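Local coordinates for protein peptidoglycan D,D-transpeptidase MrdA (Pseudomonas aeruginosa, PDB 7KIS) that probably cross-links peptidoglycan strands of the bacterial cell wall as a D,D-transpeptidase, and is caught here with a diazabicyclooctane inhibitor, at residues Glu421-Pro427 against Met455-Gln461; Val318-Leu322 against Met418-Ala422; Leu462-Ala467 against Ile579-Val583; Lys472-Arg477 against Asp493-Ile498; His562-Phe568 against Val583-Glu589. One frame throughout, in Å; residues are numbered along the deposited sequence.

Contact 1: residues Glu421-Pro427 against Met455-Gln461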
# COMPACT_ATOMS: atom_id res chain seq x y z
N GLU A 421 -4.55 -10.47 0.96
CA GLU A 421 -4.60 -9.09 1.44
C GLU A 421 -5.61 -8.98 2.57
O GLU A 421 -6.77 -9.36 2.43
CB GLU A 421 -4.98 -8.15 0.29
CG GLU A 421 -4.52 -6.71 0.47
CD GLU A 421 -5.21 -5.76 -0.48
OE1 GLU A 421 -5.53 -4.62 -0.07
OE2 GLU A 421 -5.45 -6.14 -1.65
N ALA A 422 -5.15 -8.47 3.71
CA ALA A 422 -6.04 -8.30 4.86
C ALA A 422 -7.03 -7.18 4.58
O ALA A 422 -6.69 -6.17 3.97
CB ALA A 422 -5.23 -8.01 6.12
N ASP A 423 -8.27 -7.37 5.04
CA ASP A 423 -9.31 -6.40 4.73
C ASP A 423 -9.04 -5.06 5.40
O ASP A 423 -9.32 -4.01 4.81
CB ASP A 423 -10.67 -6.94 5.19
CG ASP A 423 -11.29 -7.89 4.19
OD1 ASP A 423 -11.20 -7.61 2.98
OD2 ASP A 423 -11.88 -8.90 4.62
N GLY A 424 -8.44 -5.07 6.59
CA GLY A 424 -8.39 -3.88 7.40
C GLY A 424 -9.71 -3.68 8.12
O GLY A 424 -10.64 -4.49 8.02
N LEU A 425 -9.81 -2.58 8.85
CA LEU A 425 -11.03 -2.28 9.59
C LEU A 425 -11.32 -0.80 9.51
O LEU A 425 -10.48 0.03 9.88
CB LEU A 425 -10.92 -2.73 11.05
CG LEU A 425 -12.16 -2.48 11.91
CD1 LEU A 425 -13.37 -3.21 11.34
CD2 LEU A 425 -11.91 -2.89 13.35
N MET A 426 -12.51 -0.46 9.04
CA MET A 426 -13.05 0.90 9.12
C MET A 426 -14.28 0.84 10.00
O MET A 426 -15.37 0.48 9.53
CB MET A 426 -13.39 1.45 7.73
CG MET A 426 -13.78 2.93 7.74
SD MET A 426 -12.80 3.87 8.93
CE MET A 426 -13.78 5.37 9.06
N PRO A 427 -14.16 1.17 11.29
CA PRO A 427 -15.25 0.89 12.22
C PRO A 427 -16.50 1.71 11.93
O PRO A 427 -16.44 2.86 11.49
CB PRO A 427 -14.66 1.26 13.59
CG PRO A 427 -13.56 2.20 13.28
CD PRO A 427 -13.00 1.78 11.95
N MET A 455 -9.41 1.55 14.13
CA MET A 455 -9.22 1.56 12.68
C MET A 455 -7.93 0.85 12.30
O MET A 455 -6.87 1.08 12.88
CB MET A 455 -9.20 3.00 12.16
CG MET A 455 -9.18 3.10 10.65
SD MET A 455 -8.87 4.77 10.06
CE MET A 455 -9.20 4.58 8.30
N GLN A 456 -8.03 -0.04 11.31
CA GLN A 456 -6.91 -0.81 10.81
C GLN A 456 -6.76 -0.57 9.32
O GLN A 456 -7.75 -0.56 8.58
CB GLN A 456 -7.11 -2.31 11.08
CG GLN A 456 -7.42 -2.64 12.52
CD GLN A 456 -6.34 -3.47 13.18
OE1 GLN A 456 -5.16 -3.34 12.85
NE2 GLN A 456 -6.73 -4.32 14.12
N ALA A 457 -5.52 -0.38 8.87
CA ALA A 457 -5.25 -0.10 7.47
C ALA A 457 -3.93 -0.74 7.07
O ALA A 457 -2.94 -0.65 7.80
CB ALA A 457 -5.20 1.41 7.22
N THR A 458 -3.93 -1.41 5.90
CA THR A 458 -2.75 -2.01 5.31
C THR A 458 -1.97 -0.98 4.49
O THR A 458 -2.57 -0.06 3.92
CB THR A 458 -3.14 -3.18 4.41
OG1 THR A 458 -4.05 -2.73 3.39
CG2 THR A 458 -3.82 -4.28 5.23
N PRO A 459 -0.65 -1.12 4.41
CA PRO A 459 0.15 -0.14 3.65
C PRO A 459 -0.23 -0.02 2.19
O PRO A 459 0.16 0.96 1.54
CB PRO A 459 1.59 -0.66 3.81
CG PRO A 459 1.56 -1.46 5.08
CD PRO A 459 0.20 -2.10 5.11
N ILE A 460 -0.98 -0.98 1.65
CA ILE A 460 -1.48 -0.84 0.28
C ILE A 460 -2.78 -0.04 0.27
O ILE A 460 -3.01 0.77 -0.64
CB ILE A 460 -1.65 -2.23 -0.37
CG1 ILE A 460 -2.37 -2.11 -1.72
CG2 ILE A 460 -2.40 -3.17 0.56
CD1 ILE A 460 -1.56 -1.40 -2.77
N GLN A 461 -3.63 -0.23 1.28
CA GLN A 461 -4.81 0.62 1.43
C GLN A 461 -4.41 2.08 1.57
O GLN A 461 -5.11 2.97 1.08
CB GLN A 461 -5.63 0.17 2.64
CG GLN A 461 -6.68 -0.88 2.33
CD GLN A 461 -7.27 -1.49 3.58
OE1 GLN A 461 -6.76 -1.28 4.68
NE2 GLN A 461 -8.35 -2.25 3.42

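Contact 2: residues Val318-Leu322 against Met418-Ala422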
# COMPACT_ATOMS: atom_id res chain seq x y z
N VAL A 318 3.04 -5.55 3.87
CA VAL A 318 2.21 -4.78 2.95
C VAL A 318 0.78 -5.30 2.97
O VAL A 318 -0.18 -4.51 2.96
CB VAL A 318 2.80 -4.82 1.53
CG1 VAL A 318 1.81 -4.26 0.52
CG2 VAL A 318 4.11 -4.05 1.48
N LEU A 319 0.60 -6.61 3.03
CA LEU A 319 -0.70 -7.24 2.85
C LEU A 319 -1.37 -7.60 4.17
O LEU A 319 -2.58 -7.40 4.31
CB LEU A 319 -0.57 -8.49 1.99
CG LEU A 319 0.03 -8.26 0.60
CD1 LEU A 319 -0.13 -9.50 -0.27
CD2 LEU A 319 -0.62 -7.05 -0.05
N ARG A 320 -0.62 -8.14 5.13
CA ARG A 320 -1.18 -8.56 6.40
C ARG A 320 -0.67 -7.73 7.57
O ARG A 320 -0.93 -8.08 8.73
CB ARG A 320 -0.89 -10.05 6.63
CG ARG A 320 -1.39 -10.93 5.50
CD ARG A 320 -0.88 -12.36 5.63
NE ARG A 320 -1.17 -13.15 4.44
CZ ARG A 320 -0.36 -13.24 3.39
NH1 ARG A 320 0.80 -12.60 3.39
NH2 ARG A 320 -0.70 -13.98 2.35
N GLY A 321 0.05 -6.65 7.30
CA GLY A 321 0.45 -5.74 8.36
C GLY A 321 -0.55 -4.61 8.52
O GLY A 321 -0.64 -3.73 7.67
N LEU A 322 -1.31 -4.65 9.61
CA LEU A 322 -2.39 -3.70 9.84
C LEU A 322 -1.98 -2.71 10.92
O LEU A 322 -1.61 -3.11 12.03
CB LEU A 322 -3.67 -4.45 10.23
CG LEU A 322 -4.04 -5.51 9.20
CD1 LEU A 322 -3.93 -6.91 9.78
CD2 LEU A 322 -5.43 -5.27 8.64
N MET A 418 -3.49 -9.46 -5.41
CA MET A 418 -2.59 -9.63 -4.27
C MET A 418 -3.15 -10.72 -3.36
O MET A 418 -4.24 -10.56 -2.81
CB MET A 418 -2.42 -8.32 -3.52
CG MET A 418 -1.52 -7.32 -4.24
SD MET A 418 -1.16 -5.84 -3.29
CE MET A 418 -0.26 -4.87 -4.49
N PHE A 419 -2.40 -11.80 -3.21
CA PHE A 419 -2.88 -12.96 -2.46
C PHE A 419 -2.83 -12.70 -0.96
O PHE A 419 -1.79 -12.32 -0.42
CB PHE A 419 -2.08 -14.22 -2.79
CG PHE A 419 -2.52 -15.42 -2.00
CD1 PHE A 419 -3.75 -16.00 -2.24
CD2 PHE A 419 -1.72 -15.93 -0.98
CE1 PHE A 419 -4.17 -17.09 -1.50
CE2 PHE A 419 -2.14 -17.02 -0.24
CZ PHE A 419 -3.37 -17.60 -0.50
N GLY A 420 -3.96 -12.92 -0.29
CA GLY A 420 -4.00 -12.83 1.15
C GLY A 420 -3.97 -11.42 1.69
O GLY A 420 -3.42 -11.18 2.77
N GLU A 421 -4.55 -10.47 0.96
CA GLU A 421 -4.60 -9.09 1.44
C GLU A 421 -5.61 -8.98 2.57
O GLU A 421 -6.77 -9.36 2.43
CB GLU A 421 -4.98 -8.15 0.29
CG GLU A 421 -4.52 -6.71 0.47
CD GLU A 421 -5.21 -5.76 -0.48
OE1 GLU A 421 -5.53 -4.62 -0.07
OE2 GLU A 421 -5.45 -6.14 -1.65
N ALA A 422 -5.15 -8.47 3.71
CA ALA A 422 -6.04 -8.30 4.86
C ALA A 422 -7.03 -7.18 4.58
O ALA A 422 -6.69 -6.17 3.97
CB ALA A 422 -5.23 -8.01 6.12

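Contact 3: residues Leu462-Ala467 against Ile579-Val583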
# COMPACT_ATOMS: atom_id res chain seq x y z
N LEU A 462 -3.28 2.34 2.24
CA LEU A 462 -2.78 3.71 2.35
C LEU A 462 -2.28 4.22 1.01
O LEU A 462 -2.61 5.35 0.61
CB LEU A 462 -1.66 3.77 3.39
CG LEU A 462 -2.03 3.97 4.86
CD1 LEU A 462 -2.26 2.63 5.55
CD2 LEU A 462 -0.93 4.74 5.57
N ALA A 463 -1.49 3.41 0.31
CA ALA A 463 -0.93 3.84 -0.97
C ALA A 463 -2.02 4.07 -2.01
O ALA A 463 -1.92 4.97 -2.85
CB ALA A 463 0.08 2.82 -1.48
N GLN A 464 -3.08 3.25 -1.98
CA GLN A 464 -4.19 3.46 -2.90
C GLN A 464 -4.93 4.75 -2.59
O GLN A 464 -5.39 5.45 -3.50
CB GLN A 464 -5.13 2.25 -2.86
CG GLN A 464 -6.39 2.41 -3.70
CD GLN A 464 -6.11 2.90 -5.12
OE1 GLN A 464 -5.12 2.51 -5.74
NE2 GLN A 464 -6.98 3.77 -5.63
N MET A 465 -5.07 5.08 -1.30
CA MET A 465 -5.64 6.37 -0.93
C MET A 465 -4.77 7.51 -1.43
O MET A 465 -5.28 8.55 -1.87
CB MET A 465 -5.80 6.44 0.59
CG MET A 465 -5.96 7.86 1.13
SD MET A 465 -5.45 8.01 2.85
CE MET A 465 -5.18 9.78 2.95
N THR A 466 -3.44 7.34 -1.39
CA THR A 466 -2.54 8.36 -1.89
C THR A 466 -2.68 8.52 -3.40
O THR A 466 -2.70 9.64 -3.92
CB THR A 466 -1.10 8.02 -1.52
OG1 THR A 466 -1.06 7.51 -0.19
CG2 THR A 466 -0.23 9.26 -1.61
N ALA A 467 -2.76 7.40 -4.13
CA ALA A 467 -3.02 7.47 -5.56
C ALA A 467 -4.38 8.06 -5.86
O ALA A 467 -4.56 8.74 -6.88
CB ALA A 467 -2.89 6.08 -6.19
N ILE A 579 3.79 9.54 -9.41
CA ILE A 579 4.17 8.52 -8.43
C ILE A 579 3.39 8.77 -7.16
O ILE A 579 3.17 9.92 -6.77
CB ILE A 579 5.70 8.55 -8.17
CG1 ILE A 579 6.10 7.51 -7.12
CG2 ILE A 579 6.15 9.93 -7.71
CD1 ILE A 579 6.41 6.15 -7.69
N ALA A 580 2.94 7.69 -6.52
CA ALA A 580 2.29 7.74 -5.22
C ALA A 580 2.93 6.70 -4.31
O ALA A 580 2.99 5.53 -4.67
CB ALA A 580 0.78 7.50 -5.34
N VAL A 581 3.39 7.14 -3.14
CA VAL A 581 4.18 6.30 -2.24
C VAL A 581 3.56 6.33 -0.85
O VAL A 581 3.12 7.38 -0.38
CB VAL A 581 5.66 6.75 -2.19
CG1 VAL A 581 6.48 5.77 -1.37
CG2 VAL A 581 6.23 6.88 -3.59
N ALA A 582 3.53 5.16 -0.20
CA ALA A 582 3.18 5.05 1.21
C ALA A 582 4.28 4.25 1.91
O ALA A 582 4.65 3.17 1.45
CB ALA A 582 1.83 4.36 1.40
N VAL A 583 4.81 4.80 3.00
CA VAL A 583 5.93 4.21 3.71
C VAL A 583 5.57 4.02 5.18
O VAL A 583 5.05 4.94 5.82
CB VAL A 583 7.21 5.06 3.57
CG1 VAL A 583 8.37 4.38 4.27
CG2 VAL A 583 7.53 5.26 2.10

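Contact 4: residues Lys472-Arg477 against Asp493-Ile498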
# COMPACT_ATOMS: atom_id res chain seq x y z
N LYS A 472 -7.59 12.47 -8.52
CA LYS A 472 -8.82 13.26 -8.44
C LYS A 472 -10.07 12.38 -8.33
O LYS A 472 -11.14 12.75 -8.82
CB LYS A 472 -8.95 14.21 -9.64
CG LYS A 472 -7.75 15.11 -9.87
CD LYS A 472 -7.49 15.99 -8.66
CE LYS A 472 -6.43 17.03 -8.97
NZ LYS A 472 -6.80 17.85 -10.16
N GLY A 473 -9.94 11.22 -7.70
CA GLY A 473 -11.08 10.39 -7.39
C GLY A 473 -11.40 9.29 -8.38
O GLY A 473 -12.37 8.55 -8.16
N HIS A 474 -10.63 9.15 -9.45
CA HIS A 474 -10.86 8.06 -10.40
C HIS A 474 -10.34 6.77 -9.80
O HIS A 474 -9.15 6.65 -9.50
CB HIS A 474 -10.20 8.34 -11.75
CG HIS A 474 -10.57 7.35 -12.81
ND1 HIS A 474 -11.59 6.44 -12.65
CD2 HIS A 474 -10.05 7.12 -14.04
CE1 HIS A 474 -11.69 5.69 -13.73
NE2 HIS A 474 -10.77 6.08 -14.59
N TRP A 475 -11.23 5.79 -9.63
CA TRP A 475 -10.91 4.57 -8.91
C TRP A 475 -10.36 3.54 -9.89
O TRP A 475 -11.09 3.06 -10.77
CB TRP A 475 -12.15 4.03 -8.20
CG TRP A 475 -12.04 4.05 -6.71
CD1 TRP A 475 -12.69 4.88 -5.84
CD2 TRP A 475 -11.23 3.18 -5.90
NE1 TRP A 475 -12.34 4.59 -4.55
CE2 TRP A 475 -11.45 3.55 -4.55
CE3 TRP A 475 -10.35 2.14 -6.18
CZ2 TRP A 475 -10.81 2.91 -3.49
CZ3 TRP A 475 -9.72 1.50 -5.12
CH2 TRP A 475 -9.95 1.89 -3.80
N ILE A 476 -9.08 3.21 -9.74
CA ILE A 476 -8.46 2.11 -10.46
C ILE A 476 -7.68 1.30 -9.44
O ILE A 476 -6.79 1.83 -8.76
CB ILE A 476 -7.53 2.59 -11.58
CG1 ILE A 476 -8.27 3.54 -12.53
CG2 ILE A 476 -6.95 1.41 -12.35
CD1 ILE A 476 -7.35 4.42 -13.34
N ARG A 477 -8.00 0.01 -9.33
CA ARG A 477 -7.41 -0.82 -8.30
C ARG A 477 -5.93 -1.06 -8.59
O ARG A 477 -5.54 -1.22 -9.75
CB ARG A 477 -8.15 -2.15 -8.19
CG ARG A 477 -9.62 -2.00 -7.83
CD ARG A 477 -10.22 -3.30 -7.36
NE ARG A 477 -11.44 -3.08 -6.59
CZ ARG A 477 -12.12 -4.04 -5.96
NH1 ARG A 477 -11.69 -5.29 -6.01
NH2 ARG A 477 -13.22 -3.74 -5.29
N ASP A 493 -14.62 -6.68 -10.59
CA ASP A 493 -15.44 -5.88 -9.68
C ASP A 493 -14.77 -4.54 -9.45
O ASP A 493 -13.95 -4.39 -8.53
CB ASP A 493 -15.66 -6.62 -8.36
CG ASP A 493 -16.54 -5.85 -7.39
OD1 ASP A 493 -16.08 -5.58 -6.26
OD2 ASP A 493 -17.68 -5.51 -7.77
N PRO A 494 -15.08 -3.53 -10.26
CA PRO A 494 -14.49 -2.20 -10.05
C PRO A 494 -15.08 -1.51 -8.83
O PRO A 494 -16.02 -1.98 -8.20
CB PRO A 494 -14.84 -1.44 -11.34
CG PRO A 494 -15.29 -2.50 -12.32
CD PRO A 494 -15.89 -3.59 -11.49
N MET A 495 -14.48 -0.36 -8.50
CA MET A 495 -14.97 0.51 -7.46
C MET A 495 -15.49 1.81 -8.06
O MET A 495 -14.88 2.34 -9.00
CB MET A 495 -13.88 0.83 -6.43
CG MET A 495 -13.63 -0.27 -5.42
SD MET A 495 -13.49 0.35 -3.73
CE MET A 495 -15.21 0.65 -3.34
N PRO A 496 -16.61 2.34 -7.57
CA PRO A 496 -17.13 3.59 -8.13
C PRO A 496 -16.20 4.75 -7.83
O PRO A 496 -15.62 4.84 -6.75
CB PRO A 496 -18.48 3.76 -7.42
CG PRO A 496 -18.80 2.42 -6.84
CD PRO A 496 -17.49 1.79 -6.52
N ASP A 497 -16.06 5.64 -8.81
CA ASP A 497 -15.23 6.82 -8.62
C ASP A 497 -15.83 7.71 -7.53
O ASP A 497 -17.02 7.65 -7.23
CB ASP A 497 -15.08 7.60 -9.92
CG ASP A 497 -14.42 6.79 -11.02
OD1 ASP A 497 -13.61 5.90 -10.70
OD2 ASP A 497 -14.72 7.04 -12.21
N ILE A 498 -14.97 8.53 -6.93
CA ILE A 498 -15.38 9.45 -5.88
C ILE A 498 -15.67 10.79 -6.55
O ILE A 498 -14.75 11.52 -6.93
CB ILE A 498 -14.32 9.56 -4.78
CG1 ILE A 498 -14.08 8.18 -4.17
CG2 ILE A 498 -14.77 10.53 -3.71
CD1 ILE A 498 -12.78 8.07 -3.43
O HOH W 1 -11.40 0.02 -9.86

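Contact 5: residues His562-Phe568 against Val583-Glu589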
# COMPACT_ATOMS: atom_id res chain seq x y z
N HIS A 562 8.87 -0.73 23.06
CA HIS A 562 9.44 0.03 21.95
C HIS A 562 8.52 1.17 21.53
O HIS A 562 7.39 1.32 22.00
CB HIS A 562 9.71 -0.88 20.75
CG HIS A 562 11.15 -1.26 20.60
ND1 HIS A 562 12.16 -0.33 20.54
CD2 HIS A 562 11.75 -2.47 20.50
CE1 HIS A 562 13.32 -0.95 20.42
NE2 HIS A 562 13.10 -2.25 20.39
N ARG A 563 9.06 1.99 20.63
CA ARG A 563 8.42 3.21 20.16
C ARG A 563 7.33 2.90 19.13
O ARG A 563 6.98 1.74 18.90
CB ARG A 563 9.48 4.14 19.59
CG ARG A 563 10.73 4.26 20.46
CD ARG A 563 11.97 4.53 19.62
NE ARG A 563 13.05 5.11 20.42
CZ ARG A 563 14.06 4.41 20.92
NH1 ARG A 563 14.14 3.11 20.71
NH2 ARG A 563 15.00 5.02 21.64
N ASP A 564 6.77 3.94 18.51
CA ASP A 564 5.66 3.81 17.58
C ASP A 564 6.12 4.05 16.15
O ASP A 564 7.13 4.72 15.89
CB ASP A 564 4.51 4.75 17.96
CG ASP A 564 4.94 6.19 18.15
OD1 ASP A 564 5.92 6.62 17.51
OD2 ASP A 564 4.29 6.90 18.95
N HIS A 565 5.37 3.49 15.21
CA HIS A 565 5.75 3.52 13.80
C HIS A 565 5.56 4.90 13.19
O HIS A 565 4.59 5.60 13.47
CB HIS A 565 4.93 2.50 13.01
CG HIS A 565 4.78 1.18 13.69
ND1 HIS A 565 5.84 0.49 14.24
CD2 HIS A 565 3.68 0.41 13.91
CE1 HIS A 565 5.41 -0.64 14.77
NE2 HIS A 565 4.10 -0.71 14.58
N ALA A 566 6.51 5.29 12.33
CA ALA A 566 6.43 6.52 11.57
C ALA A 566 5.84 6.26 10.19
O ALA A 566 6.19 5.28 9.53
CB ALA A 566 7.82 7.16 11.43
N LEU A 567 4.93 7.14 9.77
CA LEU A 567 4.22 6.98 8.51
C LEU A 567 4.34 8.25 7.67
O LEU A 567 4.38 9.36 8.21
CB LEU A 567 2.73 6.66 8.74
CG LEU A 567 2.31 5.19 8.83
CD1 LEU A 567 2.90 4.54 10.07
CD2 LEU A 567 0.80 5.07 8.84
N PHE A 568 4.39 8.07 6.35
CA PHE A 568 4.37 9.20 5.43
C PHE A 568 3.88 8.71 4.07
O PHE A 568 4.44 7.77 3.51
CB PHE A 568 5.76 9.83 5.29
CG PHE A 568 5.76 11.16 4.57
CD1 PHE A 568 5.75 11.22 3.19
CD2 PHE A 568 5.77 12.34 5.28
CE1 PHE A 568 5.75 12.44 2.53
CE2 PHE A 568 5.77 13.56 4.63
CZ PHE A 568 5.76 13.61 3.25
N VAL A 583 4.81 4.80 3.00
CA VAL A 583 5.93 4.21 3.71
C VAL A 583 5.57 4.02 5.18
O VAL A 583 5.05 4.94 5.82
CB VAL A 583 7.21 5.06 3.57
CG1 VAL A 583 8.37 4.38 4.27
CG2 VAL A 583 7.53 5.26 2.10
N MET A 584 5.83 2.83 5.70
CA MET A 584 5.67 2.51 7.11
C MET A 584 7.00 2.00 7.63
O MET A 584 7.47 0.93 7.22
CB MET A 584 4.56 1.47 7.31
CG MET A 584 4.03 1.38 8.73
SD MET A 584 5.05 0.36 9.82
CE MET A 584 5.35 -1.06 8.77
N VAL A 585 7.63 2.75 8.53
CA VAL A 585 8.89 2.37 9.16
C VAL A 585 8.60 1.97 10.60
O VAL A 585 8.17 2.80 11.41
CB VAL A 585 9.93 3.50 9.10
CG1 VAL A 585 11.20 3.10 9.83
CG2 VAL A 585 10.24 3.85 7.65
N GLU A 586 8.83 0.69 10.92
CA GLU A 586 8.53 0.19 12.25
C GLU A 586 9.39 0.89 13.30
O GLU A 586 10.62 0.92 13.19
CB GLU A 586 8.76 -1.33 12.30
CG GLU A 586 7.67 -2.14 11.63
CD GLU A 586 7.67 -3.60 12.07
OE1 GLU A 586 8.57 -3.98 12.84
OE2 GLU A 586 6.77 -4.35 11.64
N ASN A 587 8.74 1.45 14.31
CA ASN A 587 9.41 2.11 15.43
C ASN A 587 10.28 3.28 14.95
O ASN A 587 11.40 3.47 15.42
CB ASN A 587 10.24 1.11 16.24
CG ASN A 587 9.46 -0.14 16.59
OD1 ASN A 587 8.32 -0.32 16.15
ND2 ASN A 587 10.07 -1.02 17.38
N GLY A 588 9.75 4.07 14.02
CA GLY A 588 10.46 5.20 13.48
C GLY A 588 10.20 6.51 14.20
O GLY A 588 10.99 7.45 14.09
N GLU A 589 9.09 6.57 14.93
CA GLU A 589 8.68 7.73 15.74
C GLU A 589 8.33 8.95 14.91
O GLU A 589 7.18 9.41 14.93
CB GLU A 589 9.78 8.10 16.74
CG GLU A 589 9.98 7.10 17.86
CD GLU A 589 9.20 7.45 19.11
OE1 GLU A 589 9.81 7.55 20.19
OE2 GLU A 589 7.96 7.62 19.01

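Contact 1: residues Glu421-Pro427 against Met455-Gln461
Leu425 O takes two donors from the facing segment 455-461: the amide of Gln456, N to O 2.8 Å, and a CA-H...O contact from Met455 CA. The return bond, Leu425 N to Gln456 O, measures 2.9 Å, and together the two amides make a single antiparallel hydrogen-bonded bridge. Gly424, with a positive phi of 80° that glycine adopts readily, passes with its CA 3.6 Å from Gln456 O. Beside the bridge the extended Met455 chain reaches across Met426, its CE meeting Met426 SD at 3.7 Å, while Pro427 CD rests against Met455 CB at 4.0 Å. At the other end Ile460 CG2 lies 3.5 Å from Glu421 OE1, while the carboxylate itself is held by the backbone amides of Val414 and Ala415. Thr458 is the N-cap of helix 459-470 and forms a capping box with Gln461: OG1 accepts Gln461 N at 3.3 Å and Gln461 OE1 accepts Thr458 N. The contact thus lays the loop before helix 429-435 along the start of helix 459-470, with Leu448 of helix 443-449 against Pro427 and Met455, and strand 268-273 against Pro459 and Ile460.

Contact 2: residues Val318-Leu322 against Met418-Ala422
Leu319 O accepts the amide of Ala422, N to O 2.8 Å. Around this one backbone bond the Leu319 side chain splits its two methyls. CD1 lies 3.3 Å from Phe419 O, whereas CD2 reaches Met418 SD at 3.5 Å and also touches Glu421 CG. A chi1 of -58° puts CG beside the backbone N, and the fork at CG then sends the two methyls to different partners. A branched apolar residue serves well here, since its two methyls meet a sulfur and a backbone carbonyl at once. Ala422 CB packs against Leu322 CD2 at 3.7 Å; its small size lets the loop come close to the chain leaving helix 317-320. Met418 to Glu421 form a type II beta turn within the transpeptidase domain, and Gly420 stands at its third position, where a positive phi (75°) is natural for glycine. Arg320 runs extended alongside that turn, its CG 3.4 Å from Gly420 O. The guanidinium sets one face over the same oxygen and meets Phe419 CD2 at its edge, in plane, with NH2 4.0 Å from that carbon. Further out, Met283 of strand 280-286 lies against both Leu319 and Met418, and Ile460 of helix 459-470 backs Met418 and Glu421. Val318, next to Leu319, packs on Ala269 and Val271 of strand 268-273.

Contact 3: residues Leu462-Ala467 against Ile579-Val583
Ala463 and Ala582 meet methyl to methyl, CB to CB 3.7 Å, where helix 459-470 lies on the central antiparallel sheet of the penicillin-binding transpeptidase fold. The segment axes approach to 7.1 Å and run roughly antiparallel, 149° between their directions. Such closeness depends on alanine: one helical turn on, Ala467 CB meets Ala580 CB at 4.0 Å, and each strand methyl also rests on the helix backbone, Ala582 CB lying 3.6 Å from Ala463 N. The side chains of the strand alternate, so Ala580 and Ala582 face this helix while Val581 and Val583 turn to the other side of the sheet, where Val599 of helix 591-607 packs on them. In this part of the strand, the small pair Ala580 and Ala582 thus backs onto the beta-branched pair Val581 and Val583.

Leu462 can be followed outward from this row. Its CB touches Ala582 CB at 4.1 Å; CG, set beside the backbone N by a chi1 of -86°, then carries the branch past the strand. From that fork CD1 goes to Ala457 CB at 3.6 Å, back toward the start of the helix, and CD2 reaches Leu567 CD2 on the adjacent strand at 3.7 Å. The leucine therefore bridges the alanine row to the neighbouring strand 566-572, where Val569 lies against it too. Thr466 points its methyl at the sheet, CG2 standing anti to its own amide nitrogen, and keeps its hydroxyl for the helix: Thr466 OG1 donates to Leu462 O at 2.8 Å, the same oxygen that accepts Thr466 N.

Contact 4: residues Lys472-Arg477 against Asp493-Ile498
Asp497 OD1 is gripped by two donors of the facing segment, Trp475 N at 2.6 Å and His474 ND1 at 2.9 Å. Both come from the same face of the carboxylate, above its plane, and the oxygen lies almost in the imidazole plane, which stands 88° to the carboxylate. Aspartate suits this place because its short side chain, with CG beside its own nitrogen (chi1 -61°), turns back to meet a backbone amide and a ring nitrogen together. One step along, Gly473 O accepts Ile498 N at 2.9 Å; with phi at 95°, Gly473 has the backbone shape glycine adopts readily. A water links Trp475 O to Met495 N, both bonds weak. The indole N-H of Trp475 is satisfied elsewhere, by Arg407 O. The ring is covered on one face by Met495, whose bent chain puts CB over the five-membered ring and SD 3.8 Å from the centroid of the six-membered ring, a Met-aromatic contact. At the far end Arg477 is held more loosely: Asp493 O sits 3.2 Å from CZ over the face of the guanidinium, and the salt bridge from NH2 to Asp493 OD1 rests on charge alone. A long, weak ion pair joins Arg477 NE to Asp491. A directional anchor at Asp497, where two N-H groups would probably favour the ionised carboxylate, is thus combined with non-directional attraction at Arg477.

Contact 5: residues His562-Phe568 against Val583-Glu589
His565 and Asn587 lie side by side, ring and amide planes only 14° apart, and the ring edge is fixed by the backbone: Asn587 N donates to His565 ND1 at 3.1 Å, within the ring plane. The bent Met584 chain also brings SD to 4.4 Å from the His565 ring centroid, approaching obliquely, while Tyr323 meets the ring at nearly a right angle. ND2 of Asn587 also lies over one face of the His562 ring, 3.4 Å from its CG, with the planes 41° apart. Asn587 itself has phi of 60°, as asparagine tolerates at the third position of the type II turn from Val585 to Gly588. Arg563 and Glu589 cross at about a right angle, and their aliphatic parts touch, Arg563 CB to Glu589 CG 3.5 Å. Deeper in, Leu567 CD1 packs on Met584 CG at 3.6 Å, and paired bonds join Ala566 to Val585 and Phe568 to Val583. This is the antiparallel beta hairpin of strands 566-572 and 579-585; strand 566-572 also bonds to strand 536-541, which bears the KSGT motif of the penicillin-binding active site, the side chain of Leu567 being about 8 Å from that of the predicted nucleophile Ser327.

All five contacts belong to the transpeptidase domain. Contacts 1 and 2 share Glu421 and Ala422, have centres 9 Å apart and both pack the loop before helix 429-435, on segments 455-461 and 318-322. Contact 1 ends at the start of helix 459-470, and contact 3, its centre 14 Å from that of contact 1, takes up the same helix and lays it on strand 579-585. Contact 5 continues that strand into its hairpin with 566-572, and the two contacts share Val583. Contact 4 lies nested in the chain loop closed by contact 3 and touches it at Gln464, yet its centre is 29 Å from that of contact 5. One buried helix thus links an outlying loop pair to the sheet bordering the active site.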